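Side-chain contacts in tyrocidine synthetase 3 (Brevibacillus brevis, PDB 2JGP), which probably condenses aminoacyl and peptidyl groups tethered to carrier domains during nonribosomal assembly of the antibiotic tyrocidine: residues A[21-26]-A[35-40]; A[138-143]-A[200-205]; A[275-280]-A[414-419]; A[319-324]-A[330-335]. All coordinates share one frame; numbering follows the deposited sequence.

Contact 1: A[21-26]-A[35-40]; sequences QVLNVP and FALGGH. With SO4 (sulfate ion), chain C.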
loop_
_atom_site.group_PDB
_atom_site.type_symbol
_atom_site.label_atom_id
_atom_site.label_comp_id
_atom_site.label_asym_id
_atom_site.label_seq_id
_atom_site.Cartn_x
_atom_site.Cartn_y
_atom_site.Cartn_z
ATOM N N GLN A 21 -20.258 -10.588 -15.850
ATOM C CA GLN A 21 -20.034 -11.017 -17.233
ATOM C C GLN A 21 -20.898 -12.213 -17.620
ATOM O O GLN A 21 -21.549 -12.207 -18.673
ATOM C CB GLN A 21 -18.561 -11.362 -17.446
ATOM C CG GLN A 21 -17.625 -10.161 -17.342
ATOM C CD GLN A 21 -18.011 -9.027 -18.281
ATOM O OE1 GLN A 21 -18.163 -7.879 -17.856
ATOM N NE2 GLN A 21 -18.186 -9.345 -19.559
ATOM N N VAL A 22 -20.906 -13.233 -16.768
ATOM C CA VAL A 22 -21.634 -14.466 -17.062
ATOM C C VAL A 22 -23.152 -14.249 -17.053
ATOM O O VAL A 22 -23.855 -14.716 -17.954
ATOM C CB VAL A 22 -21.272 -15.581 -16.064
ATOM C CG1 VAL A 22 -22.243 -16.760 -16.201
ATOM C CG2 VAL A 22 -19.823 -16.030 -16.273
ATOM N N LEU A 23 -23.644 -13.532 -16.045
ATOM C CA LEU A 23 -25.084 -13.280 -15.910
ATOM C C LEU A 23 -25.593 -12.109 -16.752
ATOM O O LEU A 23 -26.802 -11.995 -16.973
ATOM C CB LEU A 23 -25.461 -13.033 -14.448
ATOM C CG LEU A 23 -25.302 -14.210 -13.486
ATOM C CD1 LEU A 23 -25.559 -13.763 -12.056
ATOM C CD2 LEU A 23 -26.241 -15.350 -13.874
ATOM N N ASN A 24 -24.680 -11.253 -17.214
ATOM C CA ASN A 24 -25.041 -9.987 -17.853
ATOM C C ASN A 24 -25.946 -9.167 -16.935
ATOM O O ASN A 24 -27.007 -8.701 -17.335
ATOM C CB ASN A 24 -25.704 -10.209 -19.223
ATOM C CG ASN A 24 -25.947 -8.905 -19.975
ATOM O OD1 ASN A 24 -25.282 -7.900 -19.723
ATOM N ND2 ASN A 24 -26.914 -8.914 -20.887
ATOM N N VAL A 25 -25.517 -9.022 -15.688
ATOM C CA VAL A 25 -26.219 -8.205 -14.715
ATOM C C VAL A 25 -25.182 -7.258 -14.114
ATOM O O VAL A 25 -24.066 -7.687 -13.815
ATOM C CB VAL A 25 -26.859 -9.078 -13.621
ATOM C CG1 VAL A 25 -27.467 -8.224 -12.550
ATOM C CG2 VAL A 25 -27.926 -9.996 -14.223
ATOM N N PRO A 26 -25.527 -5.968 -13.956
ATOM C CA PRO A 26 -24.560 -5.004 -13.418
ATOM C C PRO A 26 -24.535 -4.907 -11.890
ATOM O O PRO A 26 -25.510 -5.247 -11.233
ATOM C CB PRO A 26 -25.042 -3.683 -14.022
ATOM C CG PRO A 26 -26.532 -3.851 -14.135
ATOM C CD PRO A 26 -26.814 -5.324 -14.289
ATOM N N PHE A 35 -28.437 -17.497 -7.883
ATOM C CA PHE A 35 -29.683 -18.054 -8.374
ATOM C C PHE A 35 -30.821 -17.040 -8.257
ATOM O O PHE A 35 -31.710 -17.003 -9.107
ATOM C CB PHE A 35 -29.961 -19.371 -7.652
ATOM C CG PHE A 35 -28.824 -20.349 -7.770
ATOM C CD1 PHE A 35 -27.828 -20.401 -6.804
ATOM C CD2 PHE A 35 -28.719 -21.173 -8.884
ATOM C CE1 PHE A 35 -26.761 -21.280 -6.931
ATOM C CE2 PHE A 35 -27.659 -22.058 -9.014
ATOM C CZ PHE A 35 -26.673 -22.108 -8.039
ATOM N N ALA A 36 -30.772 -16.191 -7.233
ATOM C CA ALA A 36 -31.708 -15.065 -7.131
ATOM C C ALA A 36 -31.513 -14.090 -8.297
ATOM O O ALA A 36 -32.480 -13.492 -8.775
ATOM C CB ALA A 36 -31.544 -14.338 -5.799
ATOM N N LEU A 37 -30.267 -13.941 -8.749
ATOM C CA LEU A 37 -29.940 -13.060 -9.876
ATOM C C LEU A 37 -30.334 -13.645 -11.237
ATOM O O LEU A 37 -30.187 -12.977 -12.263
ATOM C CB LEU A 37 -28.442 -12.705 -9.878
ATOM C CG LEU A 37 -27.932 -11.779 -8.764
ATOM C CD1 LEU A 37 -26.421 -11.610 -8.871
ATOM C CD2 LEU A 37 -28.626 -10.415 -8.775
ATOM N N GLY A 38 -30.822 -14.885 -11.250
ATOM C CA GLY A 38 -31.339 -15.507 -12.465
ATOM C C GLY A 38 -30.482 -16.618 -13.042
ATOM O O GLY A 38 -30.839 -17.205 -14.064
ATOM N N GLY A 39 -29.350 -16.911 -12.408
ATOM C CA GLY A 39 -28.490 -18.001 -12.855
ATOM C C GLY A 39 -29.126 -19.358 -12.583
ATOM O O GLY A 39 -29.876 -19.517 -11.620
ATOM N N HIS A 40 -28.852 -20.323 -13.456
ATOM C CA HIS A 40 -29.195 -21.727 -13.209
ATOM C C HIS A 40 -27.944 -22.581 -13.465
ATOM O O HIS A 40 -26.830 -22.051 -13.492
ATOM C CB HIS A 40 -30.375 -22.172 -14.083
ATOM C CG HIS A 40 -31.591 -21.309 -13.960
ATOM N ND1 HIS A 40 -31.701 -20.081 -14.578
ATOM C CD2 HIS A 40 -32.761 -21.507 -13.305
ATOM C CE1 HIS A 40 -32.884 -19.559 -14.305
ATOM N NE2 HIS A 40 -33.546 -20.403 -13.534
HETATM S S SO4 C . -29.200 -20.609 -17.208
HETATM O O1 SO4 C . -28.169 -21.169 -16.337
HETATM O O2 SO4 C . -30.091 -21.684 -17.623
HETATM O O3 SO4 C . -29.978 -19.622 -16.474
HETATM O O4 SO4 C . -28.603 -19.979 -18.378
#
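Leu23, at the C-terminal end of helix 10-23, sends both methyl branches against the loop that leads into helix 41-55. With CG beside the backbone N and anti to the carbonyl carbon (chi1 -66°), its CD1 lies 3.8 Å from Leu37 CB, the two side chains crossing at about a right angle, while CD2 turns to bare backbone and comes within 3.6 Å of Gly39 CA. The glycine lets a leucine methyl come down on the main chain. Val25 makes a slacker contact, with CG2 4.2 Å from Leu37 O.

The loop belongs to the Leu-Gly-Gly-His-Ser signature of carrier domains, whose serine is the phosphopantetheine attachment point in this family. Backbone bonding shapes it: a type I turn runs from Phe35 to Gly38, closed by Gly38 N to Phe35 O at 3.1 Å, and Gly38 adopts a phi of 109° that suits glycine.

Polar contacts gather on a sulfate, probably from the crystallisation liquor. The ring of His40 meets it edge-on and in plane, ND1 donating to sulfate O3 at 2.6 Å with an N-H...O angle of 152°. A weak bond joins His40 N to sulfate O1 (3.1 Å), and Arg43 N adds another donor to the anion.

Contact 2: A[138-143]-A[200-205]; sequences AAFQRL and PLIRVS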
loop_
_atom_site.group_PDB
_atom_site.type_symbol
_atom_site.label_atom_id
_atom_site.label_comp_id
_atom_site.label_asym_id
_atom_site.label_seq_id
_atom_site.Cartn_x
_atom_site.Cartn_y
_atom_site.Cartn_z
ATOM N N ALA A 138 15.179 -6.418 25.991
ATOM C CA ALA A 138 14.569 -7.749 26.040
ATOM C C ALA A 138 13.353 -7.874 25.124
ATOM O O ALA A 138 13.140 -8.922 24.512
ATOM C CB ALA A 138 14.182 -8.098 27.466
ATOM N N ALA A 139 12.555 -6.812 25.041
ATOM C CA ALA A 139 11.392 -6.791 24.154
ATOM C C ALA A 139 11.830 -6.889 22.694
ATOM O O ALA A 139 11.235 -7.636 21.916
ATOM C CB ALA A 139 10.556 -5.536 24.388
ATOM N N PHE A 140 12.877 -6.151 22.323
ATOM C CA PHE A 140 13.423 -6.236 20.963
ATOM C C PHE A 140 14.014 -7.609 20.649
ATOM O O PHE A 140 13.906 -8.092 19.521
ATOM C CB PHE A 140 14.471 -5.144 20.719
ATOM C CG PHE A 140 13.880 -3.827 20.309
ATOM C CD1 PHE A 140 13.328 -3.668 19.044
ATOM C CD2 PHE A 140 13.862 -2.750 21.184
ATOM C CE1 PHE A 140 12.775 -2.459 18.655
ATOM C CE2 PHE A 140 13.308 -1.538 20.805
ATOM C CZ PHE A 140 12.765 -1.391 19.537
ATOM N N GLN A 141 14.648 -8.229 21.636
ATOM C CA GLN A 141 15.214 -9.563 21.458
ATOM C C GLN A 141 14.107 -10.571 21.169
ATOM O O GLN A 141 14.245 -11.419 20.277
ATOM C CB GLN A 141 16.027 -9.972 22.691
ATOM C CG GLN A 141 17.363 -9.226 22.787
ATOM C CD GLN A 141 18.133 -9.516 24.065
ATOM O OE1 GLN A 141 19.361 -9.488 24.073
ATOM N NE2 GLN A 141 17.419 -9.790 25.145
ATOM N N ARG A 142 13.003 -10.455 21.904
ATOM C CA ARG A 142 11.824 -11.286 21.657
ATOM C C ARG A 142 11.215 -11.013 20.281
ATOM O O ARG A 142 10.836 -11.949 19.586
ATOM C CB ARG A 142 10.774 -11.092 22.755
ATOM C CG ARG A 142 11.139 -11.754 24.082
ATOM C CD ARG A 142 9.953 -11.789 25.035
ATOM N NE ARG A 142 10.192 -12.660 26.187
ATOM C CZ ARG A 142 10.939 -12.348 27.246
ATOM N NH1 ARG A 142 11.554 -11.170 27.330
ATOM N NH2 ARG A 142 11.081 -13.226 28.232
ATOM N N LEU A 143 11.135 -9.740 19.886
ATOM C CA LEU A 143 10.632 -9.373 18.555
ATOM C C LEU A 143 11.463 -10.015 17.459
ATOM O O LEU A 143 10.920 -10.537 16.482
ATOM C CB LEU A 143 10.650 -7.854 18.340
ATOM C CG LEU A 143 9.512 -6.991 18.895
ATOM C CD1 LEU A 143 9.751 -5.550 18.454
ATOM C CD2 LEU A 143 8.148 -7.479 18.418
ATOM N N PRO A 200 20.753 -9.167 12.597
ATOM C CA PRO A 200 19.467 -8.578 12.249
ATOM C C PRO A 200 19.605 -7.237 11.520
ATOM O O PRO A 200 20.487 -6.430 11.847
ATOM C CB PRO A 200 18.817 -8.368 13.612
ATOM C CG PRO A 200 19.961 -8.055 14.504
ATOM C CD PRO A 200 21.124 -8.860 13.991
ATOM N N LEU A 201 18.733 -6.999 10.548
ATOM C CA LEU A 201 18.695 -5.715 9.851
ATOM C C LEU A 201 17.800 -4.717 10.593
ATOM O O LEU A 201 16.971 -4.029 9.995
ATOM C CB LEU A 201 18.238 -5.904 8.405
ATOM C CG LEU A 201 19.216 -6.760 7.601
ATOM C CD1 LEU A 201 18.579 -7.273 6.327
ATOM C CD2 LEU A 201 20.497 -5.973 7.309
ATOM N N ILE A 202 17.987 -4.652 11.907
ATOM C CA ILE A 202 17.322 -3.669 12.746
ATOM C C ILE A 202 18.329 -3.250 13.797
ATOM O O ILE A 202 19.109 -4.078 14.282
ATOM C CB ILE A 202 16.025 -4.227 13.394
ATOM C CG1 ILE A 202 15.331 -3.148 14.239
ATOM C CG2 ILE A 202 16.319 -5.456 14.247
ATOM C CD1 ILE A 202 13.878 -3.467 14.600
ATOM N N ARG A 203 18.334 -1.962 14.125
ATOM C CA ARG A 203 19.196 -1.453 15.189
ATOM C C ARG A 203 18.423 -0.461 16.042
ATOM O O ARG A 203 17.474 0.181 15.577
ATOM C CB ARG A 203 20.490 -0.842 14.638
ATOM C CG ARG A 203 20.332 0.089 13.451
ATOM C CD ARG A 203 21.672 0.725 13.074
ATOM N NE ARG A 203 22.547 -0.177 12.316
ATOM C CZ ARG A 203 22.925 -0.009 11.049
ATOM N NH1 ARG A 203 22.534 1.042 10.344
ATOM N NH2 ARG A 203 23.717 -0.904 10.474
ATOM N N VAL A 204 18.816 -0.377 17.307
ATOM C CA VAL A 204 18.087 0.418 18.280
ATOM C C VAL A 204 19.078 1.167 19.163
ATOM O O VAL A 204 20.049 0.586 19.651
ATOM C CB VAL A 204 17.170 -0.479 19.141
ATOM C CG1 VAL A 204 16.343 0.357 20.126
ATOM C CG2 VAL A 204 16.254 -1.302 18.246
ATOM N N SER A 205 18.837 2.466 19.337
ATOM C CA SER A 205 19.566 3.277 20.303
ATOM C C SER A 205 18.570 3.879 21.291
ATOM O O SER A 205 17.563 4.463 20.884
ATOM C CB SER A 205 20.354 4.387 19.608
ATOM O OG SER A 205 21.400 3.857 18.810
#
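Phe140 projects from helix 133-146 onto Ile202 and Val204 of strand 202-210, an instance of the helix-on-sheet layering of the chloramphenicol acetyltransferase-like fold to which condensation domains belong. The strand is part of a mixed five-stranded sheet, and both strand residues point toward the helix while Arg203 between them points away, bonding through NH2 to Pro193 O and making a cation-pi contact with Phe194.

The phenyl ring owes its position to a first torsion of -84°, which sets CG beside the backbone N and opposite the carbonyl carbon, aiming the ring from the helix at the strand. Val204 comes from the opposite direction. With its chi1 at -177°, CG1 is the branch anti to the backbone N, and CG2 lies beside that N; this rotation presents both methyls to the ring, but in different roles. CG1 lies against one corner, 3.6 Å from Phe140 CE2. Ile202 is extended through both torsions, and its terminal CD1 arrives obliquely, 4.3 Å from Phe140 CE1, so its hold on the ring is lighter.

All three residues are buried. Phe171 touches both Phe140 and Val204, and Trp237 of helix 227-241 meets the phenyl ring as well, so the aromatic side chain joins two helices to the sheet. A dioxane molecule, probably from the crystallisation liquor, also lies near Phe140. The defining feature is a CH-pi contact over one ring face: Val204 CG2 sits 3.6 Å from the Phe140 ring centroid, only 9° off the normal.

Contact 3: A[275-280]-A[414-419]; sequences YWLQTF and EKLAIA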
loop_
_atom_site.group_PDB
_atom_site.type_symbol
_atom_site.label_atom_id
_atom_site.label_comp_id
_atom_site.label_asym_id
_atom_site.label_seq_id
_atom_site.Cartn_x
_atom_site.Cartn_y
_atom_site.Cartn_z
ATOM N N TYR A 275 -3.702 -8.298 -17.973
ATOM C CA TYR A 275 -4.534 -7.144 -17.652
ATOM C C TYR A 275 -3.744 -5.837 -17.747
ATOM O O TYR A 275 -4.206 -4.869 -18.350
ATOM C CB TYR A 275 -5.170 -7.266 -16.258
ATOM C CG TYR A 275 -5.871 -5.989 -15.868
ATOM C CD1 TYR A 275 -7.162 -5.716 -16.313
ATOM C CD2 TYR A 275 -5.220 -5.021 -15.105
ATOM C CE1 TYR A 275 -7.791 -4.534 -15.982
ATOM C CE2 TYR A 275 -5.840 -3.837 -14.777
ATOM C CZ TYR A 275 -7.122 -3.596 -15.210
ATOM O OH TYR A 275 -7.726 -2.408 -14.881
ATOM N N TRP A 276 -2.551 -5.821 -17.157
ATOM C CA TRP A 276 -1.732 -4.618 -17.101
ATOM C C TRP A 276 -1.104 -4.275 -18.447
ATOM O O TRP A 276 -1.003 -3.102 -18.806
ATOM C CB TRP A 276 -0.655 -4.769 -16.027
ATOM C CG TRP A 276 -1.254 -4.811 -14.659
ATOM C CD1 TRP A 276 -1.349 -5.891 -13.841
ATOM C CD2 TRP A 276 -1.897 -3.731 -13.977
ATOM N NE1 TRP A 276 -1.991 -5.547 -12.675
ATOM C CE2 TRP A 276 -2.339 -4.226 -12.731
ATOM C CE3 TRP A 276 -2.135 -2.388 -14.292
ATOM C CZ2 TRP A 276 -3.004 -3.426 -11.798
ATOM C CZ3 TRP A 276 -2.784 -1.591 -13.364
ATOM C CH2 TRP A 276 -3.214 -2.117 -12.128
ATOM N N LEU A 277 -0.701 -5.297 -19.194
ATOM C CA LEU A 277 -0.119 -5.085 -20.517
ATOM C C LEU A 277 -1.164 -4.504 -21.467
ATOM O O LEU A 277 -0.860 -3.600 -22.242
ATOM C CB LEU A 277 0.475 -6.383 -21.068
ATOM C CG LEU A 277 1.601 -6.995 -20.225
ATOM C CD1 LEU A 277 2.248 -8.155 -20.961
ATOM C CD2 LEU A 277 2.644 -5.948 -19.836
ATOM N N GLN A 278 -2.392 -5.017 -21.389
ATOM C CA GLN A 278 -3.525 -4.480 -22.152
ATOM C C GLN A 278 -3.806 -3.032 -21.760
ATOM O O GLN A 278 -3.939 -2.166 -22.623
ATOM C CB GLN A 278 -4.788 -5.319 -21.906
ATOM C CG GLN A 278 -4.777 -6.689 -22.573
ATOM C CD GLN A 278 -5.736 -7.700 -21.932
ATOM O OE1 GLN A 278 -5.694 -8.884 -22.254
ATOM N NE2 GLN A 278 -6.588 -7.236 -21.017
ATOM N N THR A 279 -3.901 -2.781 -20.453
ATOM C CA THR A 279 -4.195 -1.447 -19.928
ATOM C C THR A 279 -3.238 -0.370 -20.457
ATOM O O THR A 279 -3.661 0.759 -20.712
ATOM C CB THR A 279 -4.189 -1.434 -18.373
ATOM O OG1 THR A 279 -5.253 -2.258 -17.879
ATOM C CG2 THR A 279 -4.357 -0.017 -17.824
ATOM N N PHE A 280 -1.964 -0.723 -20.632
ATOM C CA PHE A 280 -0.944 0.228 -21.094
ATOM C C PHE A 280 -0.368 -0.136 -22.470
ATOM O O PHE A 280 0.793 0.154 -22.761
ATOM C CB PHE A 280 0.177 0.333 -20.052
ATOM C CG PHE A 280 -0.290 0.832 -18.716
ATOM C CD1 PHE A 280 -0.376 -0.019 -17.626
ATOM C CD2 PHE A 280 -0.665 2.157 -18.554
ATOM C CE1 PHE A 280 -0.814 0.447 -16.395
ATOM C CE2 PHE A 280 -1.108 2.625 -17.331
ATOM C CZ PHE A 280 -1.184 1.770 -16.251
ATOM N N GLU A 414 9.551 -3.367 -16.472
ATOM C CA GLU A 414 10.479 -4.033 -17.384
ATOM C C GLU A 414 9.769 -4.586 -18.621
ATOM O O GLU A 414 10.308 -4.528 -19.723
ATOM C CB GLU A 414 11.230 -5.153 -16.658
ATOM C CG GLU A 414 12.170 -4.665 -15.555
ATOM C CD GLU A 414 13.348 -3.854 -16.089
ATOM O OE1 GLU A 414 13.742 -2.868 -15.431
ATOM O OE2 GLU A 414 13.879 -4.200 -17.166
ATOM N N LYS A 415 8.557 -5.107 -18.435
ATOM C CA LYS A 415 7.802 -5.727 -19.527
ATOM C C LYS A 415 7.302 -4.703 -20.546
ATOM O O LYS A 415 7.176 -5.018 -21.730
ATOM C CB LYS A 415 6.619 -6.529 -18.972
ATOM C CG LYS A 415 5.935 -7.447 -19.980
ATOM C CD LYS A 415 6.805 -8.639 -20.338
ATOM C CE LYS A 415 6.042 -9.653 -21.169
ATOM N NZ LYS A 415 6.712 -10.982 -21.163
ATOM N N LEU A 416 7.027 -3.483 -20.089
ATOM C CA LEU A 416 6.551 -2.414 -20.973
ATOM C C LEU A 416 7.677 -1.737 -21.761
ATOM O O LEU A 416 7.416 -0.827 -22.551
ATOM C CB LEU A 416 5.782 -1.356 -20.170
ATOM C CG LEU A 416 4.404 -1.763 -19.656
ATOM C CD1 LEU A 416 3.836 -0.685 -18.743
ATOM C CD2 LEU A 416 3.457 -2.041 -20.814
ATOM N N ALA A 417 8.915 -2.189 -21.564
ATOM C CA ALA A 417 10.089 -1.515 -22.115
ATOM C C ALA A 417 10.210 -0.156 -21.426
ATOM O O ALA A 417 10.105 -0.089 -20.199
ATOM C CB ALA A 417 9.996 -1.383 -23.640
ATOM N N ILE A 418 10.391 0.924 -22.183
ATOM C CA ILE A 418 10.681 2.219 -21.566
ATOM C C ILE A 418 10.199 3.438 -22.366
ATOM O O ILE A 418 10.336 3.502 -23.590
ATOM C CB ILE A 418 12.209 2.339 -21.277
ATOM C CG1 ILE A 418 12.515 1.935 -19.828
ATOM C CG2 ILE A 418 12.724 3.744 -21.557
ATOM C CD1 ILE A 418 13.979 1.624 -19.582
ATOM N N ALA A 419 9.592 4.373 -21.640
ATOM C CA ALA A 419 9.426 5.758 -22.065
ATOM C C ALA A 419 9.806 6.544 -20.816
ATOM O O ALA A 419 8.999 7.286 -20.251
ATOM C CB ALA A 419 7.994 6.034 -22.479
#
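Leu277 and Phe280, at the C-terminal end of helix 267-279, meet Lys415 and Leu416 where helix 409-415 runs out. Along the first segment, Tyr275 faces elsewhere: its ring stacks with His404 and its side chain touches Asp400, a sodium ligand, and the backbone Tyr275 O accepts a hydrogen bond from Thr279 OG1 at 2.9 Å. That hydroxyl approaches from above the carbonyl plane, while Thr279 N reaches the same oxygen from the opposite face. Trp276 also leads away from the contact, its NE1 bonded to His404 O.

Leu277 is the first to cross. Its CD2 lies 3.6 Å from Lys415 CG, and its CD1 is 4.1 Å from Lys415 CE, the two chains meeting at about a right angle. Lys415 has CG anti to the backbone N and then bends at chi2 (71°), which lays its methylenes over both leucine methyls. Leu277 CD2 also touches Leu416 CD2 at 4.1 Å as those side chains slide past each other in opposite directions.

Phe280 uses CB, 4.0 Å from Leu416 CD1; its buried ring continues away toward Leu427 and strand 373-379. Leu416 CD2 rests 4.0 Å from Phe280 O.

Every crossing contact is thus van der Waals. Two helix ends of the condensation domain are joined by apolar fit in a partly buried patch, and lysine, though exposed, contributes through its hydrocarbon stem rather than its charge.

Contact 4: A[319-324]-A[330-335]; sequences HQLAQA and YMVLLA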
loop_
_atom_site.group_PDB
_atom_site.type_symbol
_atom_site.label_atom_id
_atom_site.label_comp_id
_atom_site.label_asym_id
_atom_site.label_seq_id
_atom_site.Cartn_x
_atom_site.Cartn_y
_atom_site.Cartn_z
ATOM N N HIS A 319 -18.519 11.271 2.269
ATOM C CA HIS A 319 -18.951 9.952 2.754
ATOM C C HIS A 319 -20.320 9.570 2.196
ATOM O O HIS A 319 -20.508 8.451 1.724
ATOM C CB HIS A 319 -18.987 9.904 4.288
ATOM C CG HIS A 319 -17.661 9.601 4.914
ATOM N ND1 HIS A 319 -17.086 8.348 4.865
ATOM C CD2 HIS A 319 -16.794 10.387 5.594
ATOM C CE1 HIS A 319 -15.924 8.376 5.495
ATOM N NE2 HIS A 319 -15.722 9.602 5.942
ATOM N N GLN A 320 -21.269 10.502 2.241
ATOM C CA GLN A 320 -22.618 10.232 1.743
ATOM C C GLN A 320 -22.631 10.055 0.220
ATOM O O GLN A 320 -23.399 9.246 -0.301
ATOM C CB GLN A 320 -23.586 11.338 2.170
ATOM C CG GLN A 320 -23.809 11.421 3.679
ATOM C CD GLN A 320 -24.774 10.363 4.219
ATOM O OE1 GLN A 320 -25.098 9.380 3.545
ATOM N NE2 GLN A 320 -25.244 10.573 5.447
ATOM N N LEU A 321 -21.778 10.798 -0.492
ATOM C CA LEU A 321 -21.663 10.634 -1.948
ATOM C C LEU A 321 -21.175 9.225 -2.298
ATOM O O LEU A 321 -21.685 8.590 -3.230
ATOM C CB LEU A 321 -20.716 11.678 -2.554
ATOM C CG LEU A 321 -20.475 11.529 -4.064
ATOM C CD1 LEU A 321 -21.774 11.642 -4.846
ATOM C CD2 LEU A 321 -19.457 12.545 -4.548
ATOM N N ALA A 322 -20.184 8.743 -1.550
ATOM C CA ALA A 322 -19.688 7.379 -1.724
ATOM C C ALA A 322 -20.812 6.366 -1.486
ATOM O O ALA A 322 -21.013 5.452 -2.280
ATOM C CB ALA A 322 -18.528 7.110 -0.784
ATOM N N GLN A 323 -21.530 6.550 -0.380
ATOM C CA GLN A 323 -22.680 5.725 -0.029
ATOM C C GLN A 323 -23.694 5.687 -1.181
ATOM O O GLN A 323 -24.188 4.618 -1.567
ATOM C CB GLN A 323 -23.350 6.299 1.234
ATOM C CG GLN A 323 -23.868 5.277 2.226
ATOM C CD GLN A 323 -25.166 4.656 1.812
ATOM O OE1 GLN A 323 -26.194 4.847 2.462
ATOM N NE2 GLN A 323 -25.138 3.900 0.724
ATOM N N ALA A 324 -23.991 6.866 -1.718
ATOM C CA ALA A 324 -25.041 7.043 -2.721
ATOM C C ALA A 324 -24.683 6.445 -4.084
ATOM O O ALA A 324 -25.573 6.080 -4.854
ATOM C CB ALA A 324 -25.356 8.524 -2.875
ATOM N N TYR A 330 -12.421 6.342 -0.608
ATOM C CA TYR A 330 -11.183 6.243 -1.373
ATOM C C TYR A 330 -11.408 6.519 -2.861
ATOM O O TYR A 330 -10.695 7.322 -3.465
ATOM C CB TYR A 330 -10.576 4.844 -1.202
ATOM C CG TYR A 330 -9.272 4.644 -1.923
ATOM C CD1 TYR A 330 -8.063 4.770 -1.250
ATOM C CD2 TYR A 330 -9.244 4.321 -3.278
ATOM C CE1 TYR A 330 -6.861 4.587 -1.904
ATOM C CE2 TYR A 330 -8.051 4.138 -3.941
ATOM C CZ TYR A 330 -6.862 4.275 -3.247
ATOM O OH TYR A 330 -5.672 4.089 -3.892
ATOM N N MET A 331 -12.396 5.847 -3.447
ATOM C CA MET A 331 -12.683 5.994 -4.879
ATOM C C MET A 331 -13.159 7.399 -5.251
ATOM O O MET A 331 -12.775 7.932 -6.289
ATOM C CB MET A 331 -13.729 4.977 -5.330
ATOM C CG MET A 331 -13.244 3.530 -5.374
ATOM S SD MET A 331 -14.656 2.428 -5.604
ATOM C CE MET A 331 -13.886 0.820 -5.364
ATOM N N VAL A 332 -14.011 7.977 -4.413
ATOM C CA VAL A 332 -14.545 9.318 -4.646
ATOM C C VAL A 332 -13.395 10.326 -4.683
ATOM O O VAL A 332 -13.280 11.127 -5.611
ATOM C CB VAL A 332 -15.555 9.711 -3.544
ATOM C CG1 VAL A 332 -15.919 11.201 -3.636
ATOM C CG2 VAL A 332 -16.812 8.828 -3.624
ATOM N N LEU A 333 -12.530 10.251 -3.677
ATOM C CA LEU A 333 -11.364 11.136 -3.585
ATOM C C LEU A 333 -10.374 10.931 -4.739
ATOM O O LEU A 333 -9.838 11.903 -5.285
ATOM C CB LEU A 333 -10.657 10.936 -2.251
ATOM C CG LEU A 333 -11.465 11.237 -0.995
ATOM C CD1 LEU A 333 -10.669 10.847 0.236
ATOM C CD2 LEU A 333 -11.873 12.698 -0.944
ATOM N N LEU A 334 -10.125 9.677 -5.109
ATOM C CA LEU A 334 -9.264 9.393 -6.257
ATOM C C LEU A 334 -9.865 9.982 -7.524
ATOM O O LEU A 334 -9.153 10.546 -8.359
ATOM C CB LEU A 334 -9.050 7.884 -6.431
ATOM C CG LEU A 334 -8.221 7.446 -7.647
ATOM C CD1 LEU A 334 -6.826 8.100 -7.642
ATOM C CD2 LEU A 334 -8.124 5.926 -7.683
ATOM N N ALA A 335 -11.180 9.835 -7.669
ATOM C CA ALA A 335 -11.898 10.407 -8.794
ATOM C C ALA A 335 -11.741 11.930 -8.811
ATOM O O ALA A 335 -11.414 12.508 -9.842
ATOM C CB ALA A 335 -13.378 10.015 -8.731
#
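Val332 faces Ala322 and Leu321 where two consecutive helices of the condensation domain, 312-325 and 329-345, pack across the short connection that joins them. The close part is at Ala322, where the backbones approach to 6.2 Å between the CA atoms of Ala322 and Val332. Val332 CG2 fits here, 3.7 Å from Ala322 CB and equally near Ala322 CA, so one small methyl side chain admits the branched one almost to the main chain. With chi1 at 170°, the other branch, CG1, is directed to Leu321 and stands 3.9 Å from its CD2. Leu321 reaches it through an anti chi1 (177°) followed by a bend at chi2 (60°), and the two side chains cross obliquely.

Thr327, in the connection, touches both Ala322 and Val332, while Ile506 of helix 489-508 and Pro510 pack on Leu321. The far side of helix 312-325 is quite different: Gln320, Gln323 and Ala324 are exposed and take no part. On the second helix, Tyr330 turns away to meet Phe432 edge-to-face.

The contact is wholly apolar and buried, made by three residues; its closeness depends on complementary shape, alanine against valine, with the amphipathic first helix keeping its amides on the solvent side.

From the N terminus, contact 1 closes first, bridging eight loop residues within the carrier domain and joining the end of helix 10-23 to the approach to helix 41-55. The chain then enters the condensation domain, where contact 2 spans 56 residues and fastens a helix to the five-stranded sheet, its centre 54 Å from that of contact 1. Contact 3 closes the longest loop, 133 residues, by uniting two helix ends. Nested inside that loop is contact 4, which joins the consecutive helices 312-325 and 329-345 across only five residues; its nearest atoms are about 10 Å from contact 3. Contacts 1, 2 and 3 follow in series, and none of the four cross or touch.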